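Local coordinates for protein pngf-ii (PDB 4R4X) that removes N-linked glycans from glycoproteins as a peptide:N-glycosidase, probably cleaving the bond between the asparagine side chain and the first sugar, at residues 229-234 with 365-370; 221-226 with 342-347; 328-333 with 491-496. One frame throughout, in Å; residues are numbered along the deposited sequence. Where two conformers were deposited one is given.

Contact 1: residues 229-234 with 365-370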
ATOM      1  N   GLY A 229     -10.799  -5.924   9.945  1.00 14.60           N
ATOM      2  CA  GLY A 229     -11.069  -4.494   9.840  1.00 13.39           C
ATOM      3  C   GLY A 229      -9.864  -3.742   9.275  1.00 13.05           C
ATOM      4  O   GLY A 229     -10.019  -2.719   8.588  1.00 11.89           O
ATOM      5  N   ASN A 230      -8.672  -4.238   9.562  1.00 12.62           N
ATOM      6  CA  ASN A 230      -7.458  -3.583   9.058  1.00 13.12           C
ATOM      7  C   ASN A 230      -7.327  -3.815   7.547  1.00 12.58           C
ATOM      8  O   ASN A 230      -7.780  -4.843   7.015  1.00 12.21           O
ATOM      9  CB  ASN A 230      -6.228  -4.176   9.719  1.00 14.10           C
ATOM     10  CG  ASN A 230      -6.005  -3.739  11.159  1.00 14.86           C
ATOM     11  OD1 ASN A 230      -5.027  -4.177  11.745  1.00 17.50           O
ATOM     12  ND2 ASN A 230      -6.867  -2.920  11.733  1.00 14.89           N
ATOM     13  N   THR A 231      -6.694  -2.889   6.843  1.00 12.66           N
ATOM     14  CA  THR A 231      -6.460  -3.095   5.429  1.00 12.74           C
ATOM     15  C   THR A 231      -4.986  -3.382   5.181  1.00 12.78           C
ATOM     16  O   THR A 231      -4.104  -3.037   6.011  1.00 12.31           O
ATOM     17  CB  THR A 231      -6.943  -1.910   4.582  1.00 13.18           C
ATOM     18  OG1 THR A 231      -6.330  -0.695   5.028  1.00 13.47           O
ATOM     19  CG2 THR A 231      -8.437  -1.777   4.663  1.00 13.43           C
ATOM     20  N   ILE A 232      -4.735  -4.041   4.056  1.00 12.16           N
ATOM     21  CA  ILE A 232      -3.398  -4.514   3.702  1.00 12.39           C
ATOM     22  C   ILE A 232      -3.126  -4.248   2.227  1.00 11.98           C
ATOM     23  O   ILE A 232      -3.958  -4.564   1.360  1.00 11.25           O
ATOM     24  CB  ILE A 232      -3.230  -6.025   3.918  1.00 12.58           C
ATOM     25  CG1 ILE A 232      -3.796  -6.502   5.254  1.00 13.06           C
ATOM     26  CG2 ILE A 232      -1.758  -6.381   3.835  1.00 12.92           C
ATOM     27  CD1 ILE A 232      -3.990  -8.003   5.319  1.00 13.50           C
ATOM     28  N   PHE A 233      -1.961  -3.677   1.955  1.00 11.61           N
ATOM     29  CA  PHE A 233      -1.551  -3.354   0.609  1.00 12.01           C
ATOM     30  C   PHE A 233      -0.125  -3.876   0.387  1.00 12.29           C
ATOM     31  O   PHE A 233       0.668  -4.005   1.334  1.00 12.88           O
ATOM     32  CB  PHE A 233      -1.530  -1.831   0.380  1.00 12.04           C
ATOM     33  CG  PHE A 233      -2.882  -1.189   0.299  1.00 12.26           C
ATOM     34  CD1 PHE A 233      -3.635  -0.994   1.423  1.00 12.40           C
ATOM     35  CD2 PHE A 233      -3.372  -0.720  -0.929  1.00 12.88           C
ATOM     36  CE1 PHE A 233      -4.880  -0.386   1.341  1.00 12.57           C
ATOM     37  CE2 PHE A 233      -4.623  -0.112  -1.020  1.00 13.07           C
ATOM     38  CZ  PHE A 233      -5.379   0.042   0.124  1.00 12.38           C
ATOM     39  N   VAL A 234       0.183  -4.177  -0.875  1.00 12.27           N
ATOM     40  CA  VAL A 234       1.512  -4.574  -1.271  1.00 12.13           C
ATOM     41  C   VAL A 234       1.970  -3.602  -2.323  1.00 12.13           C
ATOM     42  O   VAL A 234       1.204  -3.299  -3.242  1.00 11.77           O
ATOM     43  CB  VAL A 234       1.555  -6.024  -1.790  1.00 12.41           C
ATOM     44  CG1 VAL A 234       0.572  -6.258  -2.940  1.00 12.61           C
ATOM     45  CG2 VAL A 234       2.967  -6.397  -2.201  1.00 12.69           C
ATOM     46  N   SER A 365       2.119  -3.039   3.599  1.00 13.86           N
ATOM     47  CA  SER A 365       1.671  -2.106   4.618  1.00 13.54           C
ATOM     48  C   SER A 365       0.322  -2.547   5.186  1.00 13.50           C
ATOM     49  O   SER A 365      -0.569  -3.041   4.449  1.00 12.63           O
ATOM     50  CB  SER A 365       1.569  -0.681   4.076  1.00 13.71           C
ATOM     51  OG  SER A 365       0.619  -0.574   3.043  1.00 13.76           O
ATOM     52  N   ILE A 366       0.201  -2.375   6.495  1.00 13.21           N
ATOM     53  CA  ILE A 366      -0.983  -2.738   7.261  1.00 13.09           C
ATOM     54  C   ILE A 366      -1.516  -1.493   7.954  1.00 13.18           C
ATOM     55  O   ILE A 366      -0.786  -0.805   8.691  1.00 12.20           O
ATOM     56  CB  ILE A 366      -0.678  -3.821   8.309  1.00 13.84           C
ATOM     57  CG1 ILE A 366       0.022  -5.012   7.665  1.00 14.11           C
ATOM     58  CG2 ILE A 366      -1.973  -4.258   9.022  1.00 14.29           C
ATOM     59  CD1 ILE A 366       0.930  -5.757   8.607  1.00 14.93           C
ATOM     60  N   HIS A 367      -2.787  -1.196   7.694  1.00 12.99           N
ATOM     61  CA  HIS A 367      -3.400   0.049   8.101  1.00 13.35           C
ATOM     62  C   HIS A 367      -4.526  -0.216   9.113  1.00 14.02           C
ATOM     63  O   HIS A 367      -5.330  -1.136   8.900  1.00 13.57           O
ATOM     64  CB  HIS A 367      -3.899   0.810   6.874  1.00 13.29           C
ATOM     65  CG  HIS A 367      -2.821   1.036   5.866  1.00 13.43           C
ATOM     66  ND1 HIS A 367      -2.031   2.172   5.855  1.00 13.70           N
ATOM     67  CD2 HIS A 367      -2.333   0.228   4.899  1.00 13.83           C
ATOM     68  CE1 HIS A 367      -1.135   2.072   4.891  1.00 13.99           C
ATOM     69  NE2 HIS A 367      -1.282   0.893   4.312  1.00 14.51           N
ATOM     70  N   PRO A 368      -4.566   0.574  10.210  1.00 15.14           N
ATOM     71  CA  PRO A 368      -5.422   0.371  11.394  1.00 15.62           C
ATOM     72  C   PRO A 368      -6.888   0.777  11.160  1.00 16.82           C
ATOM     73  O   PRO A 368      -7.476   1.524  11.938  1.00 18.05           O
ATOM     74  CB  PRO A 368      -4.770   1.291  12.450  1.00 15.70           C
ATOM     75  CG  PRO A 368      -4.199   2.407  11.641  1.00 15.60           C
ATOM     76  CD  PRO A 368      -3.653   1.730  10.412  1.00 14.77           C
ATOM     77  N   ASP A 369      -7.474   0.260  10.098  1.00 16.55           N
ATOM     78  CA  ASP A 369      -8.828   0.564   9.736  1.00 17.20           C
ATOM     79  C   ASP A 369      -9.802  -0.349  10.502  1.00 17.31           C
ATOM     80  O   ASP A 369      -9.388  -1.277  11.183  1.00 16.82           O
ATOM     81  CB  ASP A 369      -8.985   0.331   8.225  1.00 17.62           C
ATOM     82  CG  ASP A 369      -8.309   1.388   7.410  1.00 19.07           C
ATOM     83  OD1 ASP A 369      -8.311   2.560   7.858  1.00 19.62           O
ATOM     84  OD2 ASP A 369      -7.794   1.068   6.306  1.00 20.67           O
ATOM     85  N   GLN A 370     -11.088  -0.087  10.337  1.00 17.54           N
ATOM     86  CA  GLN A 370     -12.150  -0.948  10.874  1.00 19.64           C
ATOM     87  C   GLN A 370     -13.185  -1.142   9.751  1.00 18.32           C
ATOM     88  O   GLN A 370     -14.377  -0.949   9.949  1.00 17.42           O
ATOM     89  CB  GLN A 370     -12.776  -0.322  12.138  1.00 23.85           C
ATOM     90  CG  GLN A 370     -11.764   0.048  13.241  1.00 27.99           C
ATOM     91  CD  GLN A 370     -12.286   1.046  14.285  1.00 35.14           C
ATOM     92  OE1 GLN A 370     -13.046   1.971  13.982  1.00 40.91           O
ATOM     93  NE2 GLN A 370     -11.847   0.872  15.527  1.00 39.76           N
TER
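The rings of Phe233 and His367 lie with planes perpendicular but offset, as neither a stack nor a T, their centroids 5.7 Å apart and Phe233 CD1 3.9 Å from His367 CD2. Thr231 OG1 lies at the edge of the Phe233 ring, in its plane. At the edge of the imidazole, near its plane, lies Thr231 O, while Phe185 stacks on the ring. His367 NE2 is hydrogen-bonded to Ser365 OG at 2.7 Å, which restrains the imidazole's rotation. The flat amide of Asn230 reaches over the turn after His367: ND2 donates to Asp369 O at 3.1 Å, 2° out of the amide plane and on a lone pair. On the sheet face shared with Phe233, Ser365 and His367, Thr231 OG1 sits between its own backbone N and carbonyl carbon (chi1 56°), which aims it at Asp369; it donates to OD2 at 2.6 Å, on the anti side. Pro368 centres an inverse gamma turn in which Asp369 N bonds His367 O, an oxygen that also accepts from Thr231 N. Before this turn the strands pair in antiparallel fashion: Thr231 with His367 and Phe233 with Ser365 are hydrogen-bonded pairs, and Ile232 with Ile366 is a non-hydrogen-bonded pair whose side chains take the other face. The two strands, 231-240 and 358-367, are the inner pair of a four-stranded sheet, flanked by 326-331 beside the former and 186-196 beside the latter.

Contact 2: residues 221-226 with 342-347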
ATOM      1  N   VAL A 221       9.325 -13.666   5.958  1.00 18.40           N
ATOM      2  CA  VAL A 221       9.010 -12.444   6.680  1.00 18.20           C
ATOM      3  C   VAL A 221       7.932 -12.709   7.737  1.00 18.76           C
ATOM      4  O   VAL A 221       6.982 -13.455   7.495  1.00 16.76           O
ATOM      5  CB  VAL A 221       8.571 -11.278   5.750  1.00 19.10           C
ATOM      6  CG1 VAL A 221       9.621 -11.013   4.698  1.00 19.05           C
ATOM      7  CG2 VAL A 221       7.253 -11.561   5.070  1.00 21.25           C
ATOM      8  N   LYS A 222       8.093 -12.099   8.909  1.00 18.64           N
ATOM      9  CA  LYS A 222       7.135 -12.282   9.976  1.00 21.21           C
ATOM     10  C   LYS A 222       6.027 -11.221   9.895  1.00 18.71           C
ATOM     11  O   LYS A 222       6.293 -10.044   9.880  1.00 18.23           O
ATOM     12  CB  LYS A 222       7.828 -12.267  11.347  1.00 24.09           C
ATOM     13  CG  LYS A 222       6.849 -12.456  12.508  1.00 29.45           C
ATOM     14  CD  LYS A 222       5.902 -13.645  12.299  1.00 32.91           C
ATOM     15  CE  LYS A 222       5.103 -13.998  13.552  1.00 35.85           C
ATOM     16  NZ  LYS A 222       4.062 -12.974  13.849  1.00 37.21           N
ATOM     17  N   ILE A 223       4.784 -11.670   9.799  1.00 17.73           N
ATOM     18  CA  ILE A 223       3.624 -10.796   9.730  1.00 16.15           C
ATOM     19  C   ILE A 223       2.934 -10.803  11.077  1.00 16.54           C
ATOM     20  O   ILE A 223       2.600 -11.878  11.585  1.00 14.84           O
ATOM     21  CB  ILE A 223       2.609 -11.305   8.688  1.00 16.77           C
ATOM     22  CG1 ILE A 223       3.305 -11.545   7.342  1.00 17.27           C
ATOM     23  CG2 ILE A 223       1.424 -10.341   8.557  1.00 16.03           C
ATOM     24  CD1 ILE A 223       3.921 -10.293   6.748  1.00 17.66           C
ATOM     25  N   PRO A 224       2.705  -9.610  11.660  1.00 16.87           N
ATOM     26  CA  PRO A 224       2.018  -9.572  12.949  1.00 17.84           C
ATOM     27  C   PRO A 224       0.584 -10.033  12.819  1.00 17.62           C
ATOM     28  O   PRO A 224       0.072 -10.192  11.688  1.00 16.44           O
ATOM     29  CB  PRO A 224       2.086  -8.093  13.338  1.00 17.90           C
ATOM     30  CG  PRO A 224       2.139  -7.383  12.044  1.00 17.79           C
ATOM     31  CD  PRO A 224       3.026  -8.250  11.183  1.00 17.40           C
ATOM     32  N   GLU A 225      -0.070 -10.248  13.957  1.00 18.27           N
ATOM     33  CA  GLU A 225      -1.493 -10.489  13.936  1.00 18.78           C
ATOM     34  C   GLU A 225      -2.159  -9.257  13.333  1.00 18.16           C
ATOM     35  O   GLU A 225      -1.847  -8.136  13.707  1.00 17.95           O
ATOM     36  CB  GLU A 225      -2.057 -10.743  15.330  1.00 21.71           C
ATOM     37  CG  GLU A 225      -3.560 -10.981  15.323  1.00 24.74           C
ATOM     38  CD  GLU A 225      -4.152 -11.153  16.721  1.00 27.68           C
ATOM     39  OE1 GLU A 225      -5.404 -11.234  16.844  1.00 29.42           O
ATOM     40  OE2 GLU A 225      -3.371 -11.189  17.692  1.00 29.74           O
ATOM     41  N   ILE A 226      -3.057  -9.466  12.381  1.00 16.63           N
ATOM     42  CA  ILE A 226      -3.789  -8.350  11.848  0.50 17.89           C
ATOM     43  C   ILE A 226      -5.298  -8.637  12.024  1.00 17.84           C
ATOM     44  O   ILE A 226      -5.847  -9.608  11.501  1.00 18.47           O
ATOM     45  CB  ILE A 226      -3.298  -7.947  10.421  0.50 18.14           C
ATOM     46  CG1 ILE A 226      -4.289  -8.261   9.343  0.50 18.83           C
ATOM     47  CG2 ILE A 226      -1.976  -8.588  10.033  0.50 18.49           C
ATOM     48  CD1 ILE A 226      -5.171  -7.097   9.041  0.50 19.25           C
ATOM     49  N   LYS A 342       1.682 -14.930  10.765  1.00 22.24           N
ATOM     50  CA  LYS A 342       2.462 -16.026  10.222  1.00 23.84           C
ATOM     51  C   LYS A 342       3.826 -15.548   9.809  1.00 22.12           C
ATOM     52  O   LYS A 342       4.003 -14.395   9.399  1.00 20.68           O
ATOM     53  CB  LYS A 342       1.820 -16.594   8.966  1.00 26.37           C
ATOM     54  CG  LYS A 342       0.512 -17.316   9.178  1.00 29.46           C
ATOM     55  CD  LYS A 342       0.272 -18.272   8.035  1.00 31.33           C
ATOM     56  CE  LYS A 342      -0.839 -19.247   8.368  1.00 34.01           C
ATOM     57  NZ  LYS A 342      -2.142 -18.721   7.920  1.00 35.52           N
ATOM     58  N   GLU A 343       4.779 -16.466   9.869  1.00 21.36           N
ATOM     59  CA  GLU A 343       6.032 -16.279   9.163  1.00 22.91           C
ATOM     60  C   GLU A 343       5.788 -16.835   7.758  1.00 22.43           C
ATOM     61  O   GLU A 343       5.558 -18.043   7.573  1.00 23.90           O
ATOM     62  CB  GLU A 343       7.189 -16.993   9.876  1.00 25.13           C
ATOM     63  CG  GLU A 343       8.528 -16.761   9.190  1.00 28.52           C
ATOM     64  CD  GLU A 343       9.712 -17.251  10.022  1.00 31.89           C
ATOM     65  OE1 GLU A 343       9.588 -18.298  10.700  1.00 37.59           O
ATOM     66  OE2 GLU A 343      10.762 -16.581   9.984  1.00 32.56           O
ATOM     67  N   ILE A 344       5.788 -15.958   6.769  1.00 19.30           N
ATOM     68  CA  ILE A 344       5.408 -16.351   5.401  1.00 18.87           C
ATOM     69  C   ILE A 344       6.619 -16.394   4.506  1.00 17.97           C
ATOM     70  O   ILE A 344       7.585 -15.650   4.735  1.00 17.27           O
ATOM     71  CB  ILE A 344       4.379 -15.375   4.807  1.00 19.66           C
ATOM     72  CG1 ILE A 344       4.993 -13.985   4.565  1.00 19.89           C
ATOM     73  CG2 ILE A 344       3.173 -15.298   5.715  1.00 20.33           C
ATOM     74  CD1 ILE A 344       4.047 -12.948   3.974  1.00 21.22           C
ATOM     75  N   LEU A 345       6.585 -17.285   3.521  1.00 17.21           N
ATOM     76  CA  LEU A 345       7.509 -17.237   2.408  1.00 18.01           C
ATOM     77  C   LEU A 345       6.891 -16.333   1.333  1.00 17.45           C
ATOM     78  O   LEU A 345       5.838 -16.673   0.767  1.00 16.22           O
ATOM     79  CB  LEU A 345       7.735 -18.634   1.823  1.00 19.46           C
ATOM     80  CG  LEU A 345       8.464 -19.622   2.736  1.00 20.51           C
ATOM     81  CD1 LEU A 345       8.289 -21.048   2.229  1.00 21.71           C
ATOM     82  CD2 LEU A 345       9.945 -19.275   2.807  1.00 21.97           C
ATOM     83  N   ILE A 346       7.573 -15.224   1.049  1.00 16.62           N
ATOM     84  CA  ILE A 346       7.118 -14.213   0.087  1.00 16.17           C
ATOM     85  C   ILE A 346       8.195 -13.969  -0.976  1.00 15.77           C
ATOM     86  O   ILE A 346       9.395 -13.886  -0.670  1.00 15.57           O
ATOM     87  CB  ILE A 346       6.673 -12.899   0.774  1.00 16.34           C
ATOM     88  CG1 ILE A 346       6.274 -11.823  -0.260  1.00 16.62           C
ATOM     89  CG2 ILE A 346       7.767 -12.342   1.679  1.00 17.30           C
ATOM     90  CD1 ILE A 346       5.423 -10.719   0.326  1.00 16.59           C
ATOM     91  N   GLY A 347       7.763 -13.904  -2.234  1.00 14.07           N
ATOM     92  CA  GLY A 347       8.704 -13.796  -3.338  1.00 14.21           C
ATOM     93  C   GLY A 347       8.266 -12.895  -4.458  1.00 13.33           C
ATOM     94  O   GLY A 347       7.129 -12.431  -4.518  1.00 11.78           O
TER
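Lys342 O accepts from Ile223 N at 2.9 Å, with an N-H...O angle of 165°, and the aliphatic chain of Lys222 lies against the same oxygen, its CD at 3.5 Å. That chain is bent at chi2 and chi4, which curls the ammonium back to its own backbone, just past the strand end: Lys222 NZ bonds Ile223 O at 2.9 Å from above the carbonyl plane. Val221 and Ile344 form a hydrogen-bonded antiparallel pair, each backbone N donating to the other's O. Between this pair and the Ile223-Lys342 bond lies the non-hydrogen-bonded pair Lys222/Glu343; both side chains, which are exposed, point to the face away from Val221 and Ile344. Strands 216-222 and 343-350 are neighbours in a nine-stranded antiparallel sheet that runs through both family regions of the PNGase F part, consistent with the jelly-roll beta-sandwich domains of PNGase F, and here the first strand ends as the chain leaves it at Ile223. On the other face, that of Val221 and Ile344, the contact is apolar. Val221 CG2 comes 3.4 Å from Ile344 CG1, tighter than usual van der Waals contact, and 3.5 Å from Ile346 CG2. In Ile344 a chi1 of 68° puts CG1 against Val221, and the extended chi2 carries CD1 on to Ile223 CG1, 3.7 Å away. This buried layer faces the four-stranded sheet: Ile223 packs on Leu364 of strand 358-367, and Ile346 on Val190 of strand 186-196.

Contact 3: residues 328-333 with 491-496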
ATOM      1  N   TYR A 328       3.739  -0.261  -8.632  1.00 12.16           N
ATOM      2  CA  TYR A 328       2.573  -1.123  -8.607  1.00 12.08           C
ATOM      3  C   TYR A 328       2.130  -1.298  -7.160  1.00 12.36           C
ATOM      4  O   TYR A 328       2.920  -1.718  -6.311  1.00 13.38           O
ATOM      5  CB  TYR A 328       2.891  -2.502  -9.165  1.00 12.50           C
ATOM      6  CG  TYR A 328       3.606  -2.583 -10.502  1.00 12.68           C
ATOM      7  CD1 TYR A 328       4.988  -2.486 -10.573  1.00 12.83           C
ATOM      8  CD2 TYR A 328       2.901  -2.831 -11.686  1.00 12.72           C
ATOM      9  CE1 TYR A 328       5.659  -2.629 -11.779  1.00 13.24           C
ATOM     10  CE2 TYR A 328       3.565  -2.954 -12.902  1.00 13.21           C
ATOM     11  CZ  TYR A 328       4.943  -2.853 -12.937  1.00 13.26           C
ATOM     12  OH  TYR A 328       5.639  -3.002 -14.120  1.00 14.04           O
ATOM     13  N   ARG A 329       0.869  -1.016  -6.877  1.00 11.65           N
ATOM     14  CA  ARG A 329       0.368  -1.210  -5.532  1.00 12.21           C
ATOM     15  C   ARG A 329      -1.029  -1.799  -5.590  1.00 12.20           C
ATOM     16  O   ARG A 329      -1.928  -1.248  -6.248  1.00 11.18           O
ATOM     17  CB  ARG A 329       0.372   0.105  -4.743  1.00 12.39           C
ATOM     18  CG  ARG A 329       0.111  -0.061  -3.237  1.00 12.98           C
ATOM     19  CD  ARG A 329       0.184   1.270  -2.484  1.00 13.61           C
ATOM     20  NE  ARG A 329       0.247   1.111  -1.019  1.00 14.57           N
ATOM     21  CZ  ARG A 329       0.003   2.077  -0.132  1.00 15.63           C
ATOM     22  NH1 ARG A 329      -0.365   3.292  -0.529  1.00 15.42           N
ATOM     23  NH2 ARG A 329       0.102   1.834   1.182  1.00 15.86           N
ATOM     24  N   GLN A 330      -1.202  -2.904  -4.873  1.00 12.04           N
ATOM     25  CA  GLN A 330      -2.473  -3.613  -4.828  1.00 13.34           C
ATOM     26  C   GLN A 330      -2.992  -3.790  -3.386  1.00 13.08           C
ATOM     27  O   GLN A 330      -2.236  -4.132  -2.463  1.00 12.88           O
ATOM     28  CB  GLN A 330      -2.312  -4.989  -5.447  1.00 14.71           C
ATOM     29  CG  GLN A 330      -3.631  -5.774  -5.484  1.00 16.52           C
ATOM     30  CD  GLN A 330      -3.686  -6.839  -6.543  1.00 17.87           C
ATOM     31  OE1 GLN A 330      -4.179  -7.972  -6.324  1.00 23.74           O
ATOM     32  NE2 GLN A 330      -3.209  -6.512  -7.683  1.00 17.79           N
ATOM     33  N   ASP A 331      -4.281  -3.562  -3.230  1.00 13.19           N
ATOM     34  CA  ASP A 331      -5.032  -3.846  -1.998  1.00 12.50           C
ATOM     35  C   ASP A 331      -5.183  -5.359  -1.919  1.00 12.80           C
ATOM     36  O   ASP A 331      -5.699  -5.977  -2.840  1.00 13.51           O
ATOM     37  CB  ASP A 331      -6.371  -3.153  -2.118  1.00 12.79           C
ATOM     38  CG  ASP A 331      -7.278  -3.317  -0.892  1.00 12.70           C
ATOM     39  OD1 ASP A 331      -7.007  -4.163  -0.000  1.00 12.57           O
ATOM     40  OD2 ASP A 331      -8.294  -2.586  -0.865  1.00 12.76           O
ATOM     41  N   ILE A 332      -4.703  -5.960  -0.842  1.00 11.78           N
ATOM     42  CA  ILE A 332      -4.805  -7.406  -0.662  1.00 12.06           C
ATOM     43  C   ILE A 332      -5.527  -7.769   0.654  1.00 11.68           C
ATOM     44  O   ILE A 332      -5.286  -8.840   1.221  1.00 12.40           O
ATOM     45  CB  ILE A 332      -3.410  -8.073  -0.701  1.00 11.86           C
ATOM     46  CG1 ILE A 332      -2.421  -7.360   0.214  1.00 12.05           C
ATOM     47  CG2 ILE A 332      -2.858  -8.100  -2.117  1.00 11.89           C
ATOM     48  CD1 ILE A 332      -1.139  -8.165   0.396  1.00 12.04           C
ATOM     49  N   THR A 333      -6.441  -6.910   1.083  1.00 11.70           N
ATOM     50  CA  THR A 333      -7.156  -7.024   2.388  1.00 12.29           C
ATOM     51  C   THR A 333      -7.850  -8.371   2.551  1.00 12.45           C
ATOM     52  O   THR A 333      -7.812  -8.970   3.633  1.00 11.73           O
ATOM     53  CB  THR A 333      -8.152  -5.839   2.551  1.00 12.54           C
ATOM     54  OG1 THR A 333      -7.403  -4.614   2.591  1.00 12.46           O
ATOM     55  CG2 THR A 333      -9.006  -5.968   3.812  1.00 12.84           C
ATOM     56  N   GLY A 491       3.493  -2.452 -17.973  1.00 12.11           N
ATOM     57  CA  GLY A 491       3.685  -1.372 -17.006  1.00 11.95           C
ATOM     58  C   GLY A 491       2.592  -1.300 -15.945  1.00 11.95           C
ATOM     59  O   GLY A 491       2.563  -0.372 -15.145  1.00 11.87           O
ATOM     60  N   THR A 492       1.683  -2.275 -15.934  1.00 11.75           N
ATOM     61  CA  THR A 492       0.534  -2.221 -15.033  1.00 11.47           C
ATOM     62  C   THR A 492       0.227  -3.566 -14.362  1.00 11.46           C
ATOM     63  O   THR A 492       0.617  -4.658 -14.827  1.00 11.21           O
ATOM     64  CB  THR A 492      -0.780  -1.701 -15.715  1.00 12.08           C
ATOM     65  OG1 THR A 492      -1.262  -2.649 -16.695  1.00 12.08           O
ATOM     66  CG2 THR A 492      -0.581  -0.319 -16.366  1.00 12.85           C
ATOM     67  N   ILE A 493      -0.529  -3.467 -13.277  1.00 11.11           N
ATOM     68  CA  ILE A 493      -1.159  -4.632 -12.614  1.00 11.81           C
ATOM     69  C   ILE A 493      -2.368  -5.154 -13.394  1.00 11.78           C
ATOM     70  O   ILE A 493      -3.123  -4.379 -13.960  1.00 10.90           O
ATOM     71  CB  ILE A 493      -1.705  -4.207 -11.252  1.00 12.04           C
ATOM     72  CG1 ILE A 493      -0.548  -3.881 -10.328  1.00 12.22           C
ATOM     73  CG2 ILE A 493      -2.627  -5.280 -10.624  1.00 12.49           C
ATOM     74  CD1 ILE A 493      -0.947  -3.158  -9.075  1.00 12.64           C
ATOM     75  N   THR A 494      -2.572  -6.468 -13.378  1.00 12.13           N
ATOM     76  CA  THR A 494      -3.830  -7.050 -13.825  1.00 12.77           C
ATOM     77  C   THR A 494      -4.712  -7.288 -12.596  1.00 13.32           C
ATOM     78  O   THR A 494      -4.357  -8.074 -11.710  1.00 12.54           O
ATOM     79  CB  THR A 494      -3.588  -8.356 -14.605  1.00 12.48           C
ATOM     80  OG1 THR A 494      -2.983  -8.030 -15.865  1.00 12.68           O
ATOM     81  CG2 THR A 494      -4.890  -9.113 -14.830  1.00 12.24           C
ATOM     82  N   ASN A 495      -5.837  -6.591 -12.541  1.00 14.21           N
ATOM     83  CA  ASN A 495      -6.792  -6.702 -11.419  1.00 15.93           C
ATOM     84  C   ASN A 495      -7.373  -8.096 -11.254  1.00 14.20           C
ATOM     85  O   ASN A 495      -7.758  -8.683 -12.245  1.00 13.62           O
ATOM     86  CB  ASN A 495      -7.977  -5.770 -11.678  1.00 18.63           C
ATOM     87  CG  ASN A 495      -7.750  -4.371 -11.135  1.00 22.72           C
ATOM     88  OD1 ASN A 495      -7.209  -3.498 -11.799  1.00 29.01           O
ATOM     89  ND2 ASN A 495      -8.171  -4.156  -9.930  1.00 24.53           N
ATOM     90  N   PRO A 496      -7.480  -8.607 -10.012  1.00 12.99           N
ATOM     91  CA  PRO A 496      -8.344  -9.782  -9.839  1.00 12.93           C
ATOM     92  C   PRO A 496      -9.787  -9.424 -10.082  1.00 12.73           C
ATOM     93  O   PRO A 496     -10.169  -8.271  -9.892  1.00 12.79           O
ATOM     94  CB  PRO A 496      -8.183 -10.152  -8.357  1.00 13.11           C
ATOM     95  CG  PRO A 496      -6.934  -9.454  -7.909  1.00 13.22           C
ATOM     96  CD  PRO A 496      -6.745  -8.262  -8.792  1.00 13.40           C
TER
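Tyr328 keeps its ring anti to the carbonyl carbon (chi1 -50°) and Ile493 does the same with CG1 (chi1 -68°), and the two side chains slide past each other in opposite directions. Ile493 CG1 is 3.9 Å from Tyr328 CD2 and equally near Tyr328 CB, while its CD1 runs past Tyr328 CB to the backbone, 3.5 Å from Arg329 O. The chain at 491-493 runs along the phenol's edge: Ile493 N lies in the ring plane, 3.8 Å from Tyr328 CD2, and Gly491 O approaches obliquely, 3.6 Å from Tyr328 CE2. The phenol OH is hydrogen-bonded to Phe303 O, which fixes the far end of the ring. Gly491 and Thr492 both face Phe303 in a G1 bulge, Gly491 having a positive phi (102°) suited to glycine. The contact joins two sheets face to face, as expected of a PNGase F-like beta-sandwich: 326-331 is an edge strand of the four-stranded sheet, whereas 493-504 belongs to the nine-stranded one. Gln330 extends from the first towards the second, and its terminal amide touches both Ile493 CG2 and the Pro496 ring. Met300 of strand 297-303 touches Tyr328, Gln330 and Ile493 alike, and Arg422 of strand 416-428 touches both Gln330 and Pro496.

In the fold
Along the chain the segments come in the order 221-226, 229-234, 328-333, 342-347, 365-370 and 491-496, so every two contacts alternate. Centres of contacts 1 and 2 are about 14 Å apart, those of 1 and 3 about 15 Å and those of 2 and 3 about 19 Å. Contact 1 helps build the four-stranded sheet and contact 2 the nine-stranded one; contact 3 bridges the two. Contacts 1 and 2 touch where Ile366 meets Pro224 and Ile226, packing that also joins the sheets; contacts 1 and 3 share neighbouring strands 231-240 and 326-331. Segment 491-496 brings the C-terminal PNGase F region onto the N-terminal PNGase F region.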